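Local coordinates for protein quinoline 2-oxidoreductase large subunit (Pseudomonas putida, PDB 1T3Q) that probably hydroxylates quinoline at carbon 2, serving as the molybdenum-cofactor-carrying large subunit of an oxidoreductase in the xanthine dehydrogenase family, at residues K258-H262 with N328-T332; A292-Q297 with C365-R371; S319-A325 with I358-K364. All blocks are in the same frame, centred on the assembly; numbering follows the deposited sequence.

Contact 1. Residues K258-H262 with N328-T332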
loop_
_atom_site.group_PDB
_atom_site.type_symbol
_atom_site.label_atom_id
_atom_site.label_comp_id
_atom_site.label_asym_id
_atom_site.label_seq_id
_atom_site.Cartn_x
_atom_site.Cartn_y
_atom_site.Cartn_z
ATOM N N LYS B 258 6.056 18.568 14.027
ATOM C CA LYS B 258 6.027 17.173 13.637
ATOM C C LYS B 258 7.416 16.539 13.701
ATOM O O LYS B 258 7.677 15.502 13.092
ATOM C CB LYS B 258 5.390 17.049 12.246
ATOM C CG LYS B 258 3.903 17.402 12.305
ATOM C CD LYS B 258 3.201 17.397 10.951
ATOM C CE LYS B 258 1.766 17.887 11.117
ATOM N NZ LYS B 258 1.114 18.216 9.812
ATOM N N ALA B 259 8.296 17.180 14.463
ATOM C CA ALA B 259 9.647 16.687 14.672
ATOM C C ALA B 259 9.760 16.278 16.140
ATOM O O ALA B 259 10.763 16.549 16.796
ATOM C CB ALA B 259 10.674 17.763 14.345
ATOM N N HIS B 260 8.704 15.654 16.650
ATOM C CA HIS B 260 8.675 15.162 18.028
ATOM C C HIS B 260 7.987 13.812 18.017
ATOM O O HIS B 260 7.269 13.470 17.071
ATOM C CB HIS B 260 7.852 16.059 18.960
ATOM C CG HIS B 260 8.331 17.472 19.048
ATOM N ND1 HIS B 260 7.820 18.479 18.258
ATOM C CD2 HIS B 260 9.258 18.053 19.848
ATOM C CE1 HIS B 260 8.408 19.620 18.568
ATOM N NE2 HIS B 260 9.284 19.390 19.529
ATOM N N LEU B 261 8.202 13.043 19.074
ATOM C CA LEU B 261 7.531 11.762 19.197
ATOM C C LEU B 261 6.272 12.109 19.976
ATOM O O LEU B 261 6.349 12.709 21.048
ATOM C CB LEU B 261 8.381 10.769 19.993
ATOM C CG LEU B 261 7.715 9.400 20.146
ATOM C CD1 LEU B 261 7.622 8.720 18.787
ATOM C CD2 LEU B 261 8.519 8.537 21.110
ATOM N N HIS B 262 5.107 11.757 19.445
ATOM C CA HIS B 262 3.861 12.076 20.138
ATOM C C HIS B 262 3.305 10.861 20.863
ATOM O O HIS B 262 3.402 9.739 20.377
ATOM C CB HIS B 262 2.796 12.566 19.153
ATOM C CG HIS B 262 3.322 13.502 18.113
ATOM N ND1 HIS B 262 3.884 14.720 18.424
ATOM C CD2 HIS B 262 3.398 13.383 16.766
ATOM C CE1 HIS B 262 4.290 15.310 17.313
ATOM N NE2 HIS B 262 4.006 14.519 16.293
ATOM N N ASN B 328 9.968 17.351 25.899
ATOM C CA ASN B 328 9.520 16.747 24.654
ATOM C C ASN B 328 10.678 15.864 24.198
ATOM O O ASN B 328 11.823 16.087 24.591
ATOM C CB ASN B 328 9.288 17.820 23.586
ATOM C CG ASN B 328 10.578 18.522 23.190
ATOM O OD1 ASN B 328 10.861 19.633 23.638
ATOM N ND2 ASN B 328 11.376 17.860 22.365
ATOM N N LEU B 329 10.386 14.866 23.373
ATOM C CA LEU B 329 11.428 13.999 22.833
ATOM C C LEU B 329 11.441 14.354 21.344
ATOM O O LEU B 329 10.388 14.378 20.714
ATOM C CB LEU B 329 11.047 12.527 23.011
ATOM C CG LEU B 329 12.081 11.439 23.348
ATOM C CD1 LEU B 329 11.920 10.289 22.372
ATOM C CD2 LEU B 329 13.503 11.977 23.333
ATOM N N PRO B 330 12.631 14.559 20.749
ATOM C CA PRO B 330 13.972 14.470 21.341
ATOM C C PRO B 330 14.688 15.757 21.764
ATOM O O PRO B 330 15.799 15.688 22.288
ATOM C CB PRO B 330 14.751 13.766 20.249
ATOM C CG PRO B 330 14.234 14.515 19.014
ATOM C CD PRO B 330 12.723 14.641 19.276
ATOM N N TRP B 331 14.074 16.918 21.559
ATOM C CA TRP B 331 14.739 18.182 21.876
ATOM C C TRP B 331 14.785 18.603 23.340
ATOM O O TRP B 331 15.734 19.268 23.759
ATOM C CB TRP B 331 14.113 19.311 21.048
ATOM C CG TRP B 331 13.803 18.876 19.648
ATOM C CD1 TRP B 331 12.568 18.806 19.067
ATOM C CD2 TRP B 331 14.729 18.360 18.684
ATOM N NE1 TRP B 331 12.666 18.271 17.807
ATOM C CE2 TRP B 331 13.979 17.988 17.544
ATOM C CE3 TRP B 331 16.117 18.171 18.673
ATOM C CZ2 TRP B 331 14.572 17.433 16.404
ATOM C CZ3 TRP B 331 16.710 17.619 17.539
ATOM C CH2 TRP B 331 15.934 17.256 16.420
ATOM N N THR B 332 13.762 18.215 24.100
ATOM C CA THR B 332 13.629 18.552 25.520
ATOM C C THR B 332 13.459 20.051 25.713
ATOM O O THR B 332 13.379 20.810 24.744
ATOM C CB THR B 332 14.844 18.060 26.374
ATOM O OG1 THR B 332 15.970 18.930 26.187
ATOM C CG2 THR B 332 15.237 16.644 25.966
HETATM O O HOH W 1 7.667 14.223 22.835
#
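The rings of W331 and H260 meet as an offset edge-to-face pair: the edge of the indole is turned toward the imidazole face, with planes at 80° and the five-membered rings centred 5.0 Å apart. W331 NE1 stands over that face, while H260 NE2 lies at the indole edge, near the plane of the indole, 3.4 Å from W331 CD1. Over one face of the indole sits CG of P330, and the side-chain amide group of N328 lies at the imidazole edge. H260 owes this placement to a CG anti to the carbonyl carbon (chi1 -59°). W331 NE1 also donates to A259 O at 2.8 Å, a bent bond (133°) whose acceptor lies off the indole plane. L261 N donates to L329 O at 3.0 Å, the carbonyl of the cis peptide that leads into P330. A water extends this link, accepting from L329 N and donating to L261 O, and the two leucine side chains lie side by side, L261 CD2 4.0 Å from L329 CD1. Outside these loops, H260 ND1 faces the carbonyl of Q257 and NE2 the backbone N-H of A369. That pattern is consistent with a neutral imidazole protonated on ND1 and accepting at NE2.

Contact 2. Residues A292-Q297 with C365-R371. With MCN (pterin cytosine dinucleotide), chain N; SMO (dioxosulfidomolybdenum(VI) ion), chain O.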
loop_
_atom_site.group_PDB
_atom_site.type_symbol
_atom_site.label_atom_id
_atom_site.label_comp_id
_atom_site.label_asym_id
_atom_site.label_seq_id
_atom_site.Cartn_x
_atom_site.Cartn_y
_atom_site.Cartn_z
ATOM N N ALA B 292 -0.262 19.245 21.552
ATOM C CA ALA B 292 0.934 19.088 20.737
ATOM C C ALA B 292 2.007 19.735 21.607
ATOM O O ALA B 292 2.150 19.384 22.779
ATOM C CB ALA B 292 0.785 19.825 19.415
ATOM N N THR B 293 2.759 20.669 21.049
ATOM C CA THR B 293 3.771 21.383 21.821
ATOM C C THR B 293 3.584 22.857 21.491
ATOM O O THR B 293 2.940 23.191 20.494
ATOM C CB THR B 293 5.214 20.979 21.421
ATOM O OG1 THR B 293 5.361 21.071 19.998
ATOM C CG2 THR B 293 5.527 19.559 21.870
ATOM N N HIS B 294 4.101 23.731 22.347
ATOM C CA HIS B 294 4.048 25.165 22.098
ATOM C C HIS B 294 5.520 25.512 22.043
ATOM O O HIS B 294 6.364 24.674 22.362
ATOM C CB HIS B 294 3.393 25.949 23.244
ATOM C CG HIS B 294 1.963 25.584 23.498
ATOM N ND1 HIS B 294 1.064 25.331 22.483
ATOM C CD2 HIS B 294 1.275 25.445 24.655
ATOM C CE1 HIS B 294 -0.117 25.045 23.006
ATOM N NE2 HIS B 294 -0.016 25.108 24.321
ATOM N N ALA B 295 5.840 26.736 21.658
ATOM C CA ALA B 295 7.237 27.117 21.572
ATOM C C ALA B 295 7.455 28.597 21.771
ATOM O O ALA B 295 6.500 29.366 21.885
ATOM C CB ALA B 295 7.793 26.698 20.216
ATOM N N LYS B 296 8.735 28.967 21.826
ATOM C CA LYS B 296 9.191 30.347 21.943
ATOM C C LYS B 296 9.020 31.070 23.266
ATOM O O LYS B 296 9.402 32.235 23.377
ATOM C CB LYS B 296 8.540 31.193 20.844
ATOM C CG LYS B 296 8.649 30.593 19.449
ATOM C CD LYS B 296 10.093 30.583 18.945
ATOM C CE LYS B 296 10.188 29.907 17.576
ATOM N NZ LYS B 296 11.557 29.993 16.984
ATOM N N GLN B 297 8.474 30.412 24.282
ATOM C CA GLN B 297 8.275 31.130 25.530
ATOM C C GLN B 297 9.474 31.210 26.459
ATOM O O GLN B 297 9.661 30.369 27.333
ATOM C CB GLN B 297 7.070 30.586 26.310
ATOM C CG GLN B 297 6.756 31.447 27.538
ATOM C CD GLN B 297 5.437 31.114 28.209
ATOM O OE1 GLN B 297 5.023 29.957 28.268
ATOM N NE2 GLN B 297 4.780 32.137 28.744
ATOM N N CYS B 365 1.370 22.276 28.464
ATOM C CA CYS B 365 1.868 21.231 27.593
ATOM C C CYS B 365 3.359 21.504 27.402
ATOM O O CYS B 365 3.818 22.648 27.502
ATOM C CB CYS B 365 1.135 21.230 26.252
ATOM S SG CYS B 365 1.670 22.509 25.150
ATOM N N PRO B 366 4.143 20.451 27.166
ATOM C CA PRO B 366 5.579 20.652 26.979
ATOM C C PRO B 366 5.958 21.625 25.875
ATOM O O PRO B 366 5.307 21.698 24.829
ATOM C CB PRO B 366 6.112 19.235 26.727
ATOM C CG PRO B 366 4.896 18.419 26.401
ATOM C CD PRO B 366 3.807 19.021 27.215
ATOM N N ILE B 367 7.006 22.393 26.138
ATOM C CA ILE B 367 7.513 23.334 25.158
ATOM C C ILE B 367 8.199 22.439 24.135
ATOM O O ILE B 367 8.676 21.358 24.473
ATOM C CB ILE B 367 8.529 24.312 25.802
ATOM C CG1 ILE B 367 8.592 25.604 24.988
ATOM C CG2 ILE B 367 9.904 23.667 25.901
ATOM C CD1 ILE B 367 7.323 26.439 25.078
ATOM N N GLY B 368 8.239 22.872 22.880
ATOM C CA GLY B 368 8.855 22.052 21.860
ATOM C C GLY B 368 9.460 22.881 20.745
ATOM O O GLY B 368 9.418 24.111 20.779
ATOM N N ALA B 369 10.002 22.193 19.750
ATOM C CA ALA B 369 10.649 22.834 18.616
ATOM C C ALA B 369 9.686 23.456 17.618
ATOM O O ALA B 369 8.685 22.855 17.246
ATOM C CB ALA B 369 11.534 21.826 17.898
ATOM N N TYR B 370 10.008 24.674 17.204
ATOM C CA TYR B 370 9.244 25.392 16.197
ATOM C C TYR B 370 10.260 26.256 15.459
ATOM O O TYR B 370 11.066 26.951 16.078
ATOM C CB TYR B 370 8.139 26.254 16.823
ATOM C CG TYR B 370 7.439 27.187 15.845
ATOM C CD1 TYR B 370 7.053 26.751 14.573
ATOM C CD2 TYR B 370 7.141 28.501 16.206
ATOM C CE1 TYR B 370 6.392 27.605 13.687
ATOM C CE2 TYR B 370 6.474 29.361 15.332
ATOM C CZ TYR B 370 6.105 28.907 14.074
ATOM O OH TYR B 370 5.453 29.759 13.206
ATOM N N ARG B 371 10.235 26.151 14.133
ATOM C CA ARG B 371 11.107 26.890 13.228
ATOM C C ARG B 371 11.932 27.996 13.886
ATOM O O ARG B 371 11.395 29.032 14.297
ATOM C CB ARG B 371 10.251 27.486 12.104
ATOM C CG ARG B 371 11.008 27.846 10.848
ATOM C CD ARG B 371 10.027 28.239 9.760
ATOM N NE ARG B 371 10.660 28.298 8.449
ATOM C CZ ARG B 371 9.987 28.350 7.304
ATOM N NH1 ARG B 371 8.661 28.351 7.316
ATOM N NH2 ARG B 371 10.643 28.380 6.149
HETATM N N1 MCN N . 17.378 24.719 -0.231
HETATM C C2 MCN N . 18.032 24.947 -1.486
HETATM N N3 MCN N . 19.353 25.347 -1.348
HETATM C C4 MCN N . 20.044 25.538 -0.157
HETATM C C5 MCN N . 19.319 25.301 1.097
HETATM C C6 MCN N . 18.006 24.894 1.057
HETATM O O2 MCN N . 17.439 24.818 -2.534
HETATM N N4 MCN N . 21.305 25.914 -0.147
HETATM C "C1'" MCN N . 15.888 24.224 -0.345
HETATM C C2D MCN N . 15.780 22.638 -0.195
HETATM O "O2'" MCN N . 14.689 22.128 -1.041
HETATM C "C3'" MCN N . 15.575 22.445 1.293
HETATM C C4D MCN N . 14.704 23.604 1.714
HETATM O O4D MCN N . 15.021 24.704 0.723
HETATM O "O3'" MCN N . 14.916 21.153 1.539
HETATM C "C5'" MCN N . 14.799 24.009 3.213
HETATM O "O5'" MCN N . 16.171 24.169 3.473
HETATM P PA MCN N . 16.968 23.417 4.610
HETATM O O1A MCN N . 17.871 22.448 3.912
HETATM O O2A MCN N . 17.520 24.536 5.478
HETATM O O3A MCN N . 16.028 22.636 5.684
HETATM P PB MCN N . 15.221 21.257 5.571
HETATM O O1B MCN N . 15.795 20.332 6.594
HETATM O O2B MCN N . 15.164 20.773 4.152
HETATM O O3B MCN N . 13.724 21.672 5.971
HETATM C C10 MCN N . 13.344 21.791 7.319
HETATM C "C9'" MCN N . 13.239 23.257 7.584
HETATM C "C8'" MCN N . 12.740 23.357 9.044
HETATM S "S8'" MCN N . 13.845 22.683 10.277
HETATM C "C7'" MCN N . 11.597 23.916 9.449
HETATM S "S7'" MCN N . 11.029 24.004 11.140
HETATM C "C6'" MCN N . 10.630 24.477 8.352
HETATM C C7 MCN N . 11.395 24.880 7.120
HETATM O "O9'" MCN N . 12.205 23.816 6.647
HETATM N "N5'" MCN N . 9.537 23.429 8.205
HETATM C C4A MCN N . 8.841 23.685 6.958
HETATM N "N8'" MCN N . 10.449 25.267 6.019
HETATM C C4B MCN N . 9.207 24.573 5.930
HETATM N "N1'" MCN N . 8.496 24.791 4.723
HETATM C "C2'" MCN N . 7.366 24.058 4.589
HETATM N "N2'" MCN N . 6.645 24.240 3.462
HETATM N "N3'" MCN N . 6.942 23.140 5.529
HETATM C "C4'" MCN N . 7.620 22.854 6.772
HETATM O "O4'" MCN N . 7.183 22.034 7.542
HETATM S S SMO O . 11.926 23.558 14.207
HETATM MO MO SMO O . 12.672 22.702 12.399
HETATM O OM2 SMO O . 14.099 22.717 13.395
HETATM O OM1 SMO O . 11.959 21.168 12.447
HETATM O O HOH W 2 6.078 22.847 18.175
#
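One wall of the molybdenum pocket is anchored here, where K296 holds the backbone of Y370 and R371 beside the cofactor and a single beta bridge, H294 with I367, joins the two loops. K296 NZ donates to R371 O at 2.9 Å, coming from above the carbonyl plane, and more weakly to Y370 O. The lysine chain bends at chi2 (-68°) and crosses the Y370 side chain at about a right angle, its CE 3.6 Å from Y370 CD2; V373 O and T376 OG1 also bind the ammonium. R371 N then lies 3.1 Å from the sulfido S of the molybdenum ion, whose metal is bound by the dithiolene sulfurs S7' and S8' of the pterin. N8' of that pterin sits over one face of the R371 guanidinium, 3.1 Å from NH2, while Q685 and the carbonyl of G742 hold the group's polar atoms. At the bridge, G368 N donates to H294 O at 2.7 Å, and the return bond from H294 N to P366 O is weak. C365 SG lies over one face of the H294 ring, offset toward the rim, 3.3 Å from its centroid and 27° off the normal. Finally, a single water joins T293 OG1, at 2.6 Å, to A369 O.

Contact 3. Residues S319-A325 with I358-K364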
loop_
_atom_site.group_PDB
_atom_site.type_symbol
_atom_site.label_atom_id
_atom_site.label_comp_id
_atom_site.label_asym_id
_atom_site.label_seq_id
_atom_site.Cartn_x
_atom_site.Cartn_y
_atom_site.Cartn_z
ATOM N N SER B 319 18.519 33.870 30.600
ATOM C CA SER B 319 17.440 33.318 29.794
ATOM C C SER B 319 16.673 32.226 30.530
ATOM O O SER B 319 17.264 31.270 31.025
ATOM C CB SER B 319 18.029 32.762 28.493
ATOM O OG SER B 319 17.018 32.347 27.593
ATOM N N ILE B 320 15.352 32.367 30.590
ATOM C CA ILE B 320 14.515 31.383 31.269
ATOM C C ILE B 320 13.419 30.891 30.330
ATOM O O ILE B 320 12.757 31.688 29.666
ATOM C CB ILE B 320 13.849 31.979 32.523
ATOM C CG1 ILE B 320 14.899 32.668 33.397
ATOM C CG2 ILE B 320 13.158 30.871 33.314
ATOM C CD1 ILE B 320 14.309 33.517 34.508
ATOM N N THR B 321 13.234 29.577 30.289
ATOM C CA THR B 321 12.237 28.953 29.430
ATOM C C THR B 321 11.084 28.347 30.220
ATOM O O THR B 321 11.300 27.669 31.231
ATOM C CB THR B 321 12.876 27.819 28.582
ATOM O OG1 THR B 321 13.832 28.376 27.670
ATOM C CG2 THR B 321 11.814 27.061 27.797
ATOM N N ASP B 322 9.860 28.607 29.764
ATOM C CA ASP B 322 8.669 28.029 30.386
ATOM C C ASP B 322 8.572 26.698 29.647
ATOM O O ASP B 322 8.073 26.641 28.521
ATOM C CB ASP B 322 7.437 28.891 30.099
ATOM C CG ASP B 322 6.189 28.366 30.785
ATOM O OD1 ASP B 322 5.862 27.179 30.583
ATOM O OD2 ASP B 322 5.537 29.139 31.522
ATOM N N GLY B 323 9.052 25.630 30.279
ATOM C CA GLY B 323 9.086 24.336 29.619
ATOM C C GLY B 323 7.896 23.401 29.623
ATOM O O GLY B 323 7.902 22.400 28.907
ATOM N N GLY B 324 6.874 23.701 30.406
ATOM C CA GLY B 324 5.738 22.802 30.435
ATOM C C GLY B 324 6.002 21.671 31.408
ATOM O O GLY B 324 7.040 21.646 32.080
ATOM N N ALA B 325 5.073 20.723 31.457
ATOM C CA ALA B 325 5.127 19.595 32.381
ATOM C C ALA B 325 6.193 18.534 32.167
ATOM O O ALA B 325 6.623 17.899 33.133
ATOM C CB ALA B 325 3.755 18.922 32.437
ATOM N N ILE B 358 18.060 28.786 31.979
ATOM C CA ILE B 358 17.241 28.085 32.966
ATOM C C ILE B 358 15.953 27.575 32.320
ATOM O O ILE B 358 15.224 28.343 31.686
ATOM C CB ILE B 358 16.835 29.018 34.133
ATOM C CG1 ILE B 358 18.076 29.673 34.745
ATOM C CG2 ILE B 358 16.083 28.221 35.200
ATOM C CD1 ILE B 358 17.748 30.794 35.711
ATOM N N ALA B 359 15.677 26.285 32.483
ATOM C CA ALA B 359 14.462 25.679 31.945
ATOM C C ALA B 359 13.650 25.211 33.145
ATOM O O ALA B 359 14.139 24.423 33.953
ATOM C CB ALA B 359 14.810 24.489 31.051
ATOM N N VAL B 360 12.422 25.701 33.275
ATOM C CA VAL B 360 11.584 25.302 34.399
ATOM C C VAL B 360 10.310 24.605 33.967
ATOM O O VAL B 360 9.707 24.941 32.942
ATOM C CB VAL B 360 11.191 26.508 35.281
ATOM C CG1 VAL B 360 12.438 27.138 35.870
ATOM C CG2 VAL B 360 10.401 27.533 34.461
ATOM N N ALA B 361 9.906 23.623 34.764
ATOM C CA ALA B 361 8.692 22.878 34.492
ATOM C C ALA B 361 7.494 23.676 34.982
ATOM O O ALA B 361 7.539 24.303 36.045
ATOM C CB ALA B 361 8.747 21.524 35.187
ATOM N N THR B 362 6.426 23.664 34.191
ATOM C CA THR B 362 5.196 24.359 34.532
ATOM C C THR B 362 4.074 23.404 34.153
ATOM O O THR B 362 4.291 22.464 33.389
ATOM C CB THR B 362 5.032 25.666 33.724
ATOM O OG1 THR B 362 5.038 25.361 32.326
ATOM C CG2 THR B 362 6.165 26.636 34.028
ATOM N N ASN B 363 2.880 23.625 34.685
ATOM C CA ASN B 363 1.773 22.744 34.356
ATOM C C ASN B 363 1.076 23.197 33.073
ATOM O O ASN B 363 -0.050 23.687 33.088
ATOM C CB ASN B 363 0.799 22.664 35.532
ATOM C CG ASN B 363 1.387 21.894 36.707
ATOM O OD1 ASN B 363 1.662 22.460 37.763
ATOM N ND2 ASN B 363 1.602 20.598 36.513
ATOM N N LYS B 364 1.791 23.024 31.965
ATOM C CA LYS B 364 1.313 23.387 30.635
ATOM C C LYS B 364 1.816 22.293 29.713
ATOM O O LYS B 364 2.612 21.450 30.129
ATOM C CB LYS B 364 1.912 24.725 30.212
ATOM C CG LYS B 364 1.600 25.866 31.159
ATOM C CD LYS B 364 2.348 27.132 30.776
ATOM C CE LYS B 364 2.078 28.237 31.789
ATOM N NZ LYS B 364 2.746 29.510 31.441
#
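I320 and I358 lie side by side and point the same way, as expected of bridge partners on neighbouring parallel strands. In each, CG1 is anti to the carbonyl carbon, and the matched rotamers bring I320 CG1 to 4.1 Å from I358 CD1. V360 is on the same face, whereas T321 and A359 occupy the other one. The backbones supply the register: I358 N donates to S319 O, T321 N to I358 O, V360 N to T321 O and G323 N to V360 O. The axes of strand segments 319-322 and 358-360 approach to 4.6 Å and run 20° from parallel.

D322 shares the face of I320 and V360, and the side chains of T362 and K364 each cross that of D322 at about a right angle. T362 OG1 donates to D322 OD1 at 2.6 Å, arriving on the syn side yet tilted from the carboxylate plane. K364, its chain extended beyond CG, brings NZ to 2.8 Å from D322 OD2 in a salt bridge, approaching from above the plane (37° out of it). R195 adds a second salt bridge at OD1, so this buried carboxylate faces two cationic side chains and probably stays ionised. The same T362 hydroxyl accepts a weak bond from G324 N, tying the acid to the backbone of G324. Beyond it, A325 N is bonded to K364 O at 2.9 Å.

Together the strands form the two beta arms of a beta-alpha-beta unit whose intervening helix, 337-342, provides S337 as partner for the hydroxyls of S319 and T321. Helix 147-152 packs against I320, D322 and V360. In the sheet, strand 312-322 also pairs antiparallel with strand 298-306, and strand 352-360 antiparallel with strand 165-170.

The contacts form a chain leading from the strand ends to the metal. Contact 3 is nested within the loop closed by contact 2, and their centres are 11 Å apart; probable backbone hydrogen bonds join them, I367 N to G323 O at 2.9 Å and Q297 O to D322 N at 3.0 Å. Contact 2 meets contact 1, their centres 10 Å apart, through A369, whose CB lies 3.4 Å from W331 CD1. Contacts 1 and 2 both reach the molybdenum centre: the A259 side chain is about 4 Å from the ion, and R371 runs along the pterin to about 9 Å from an iron-sulfur cluster.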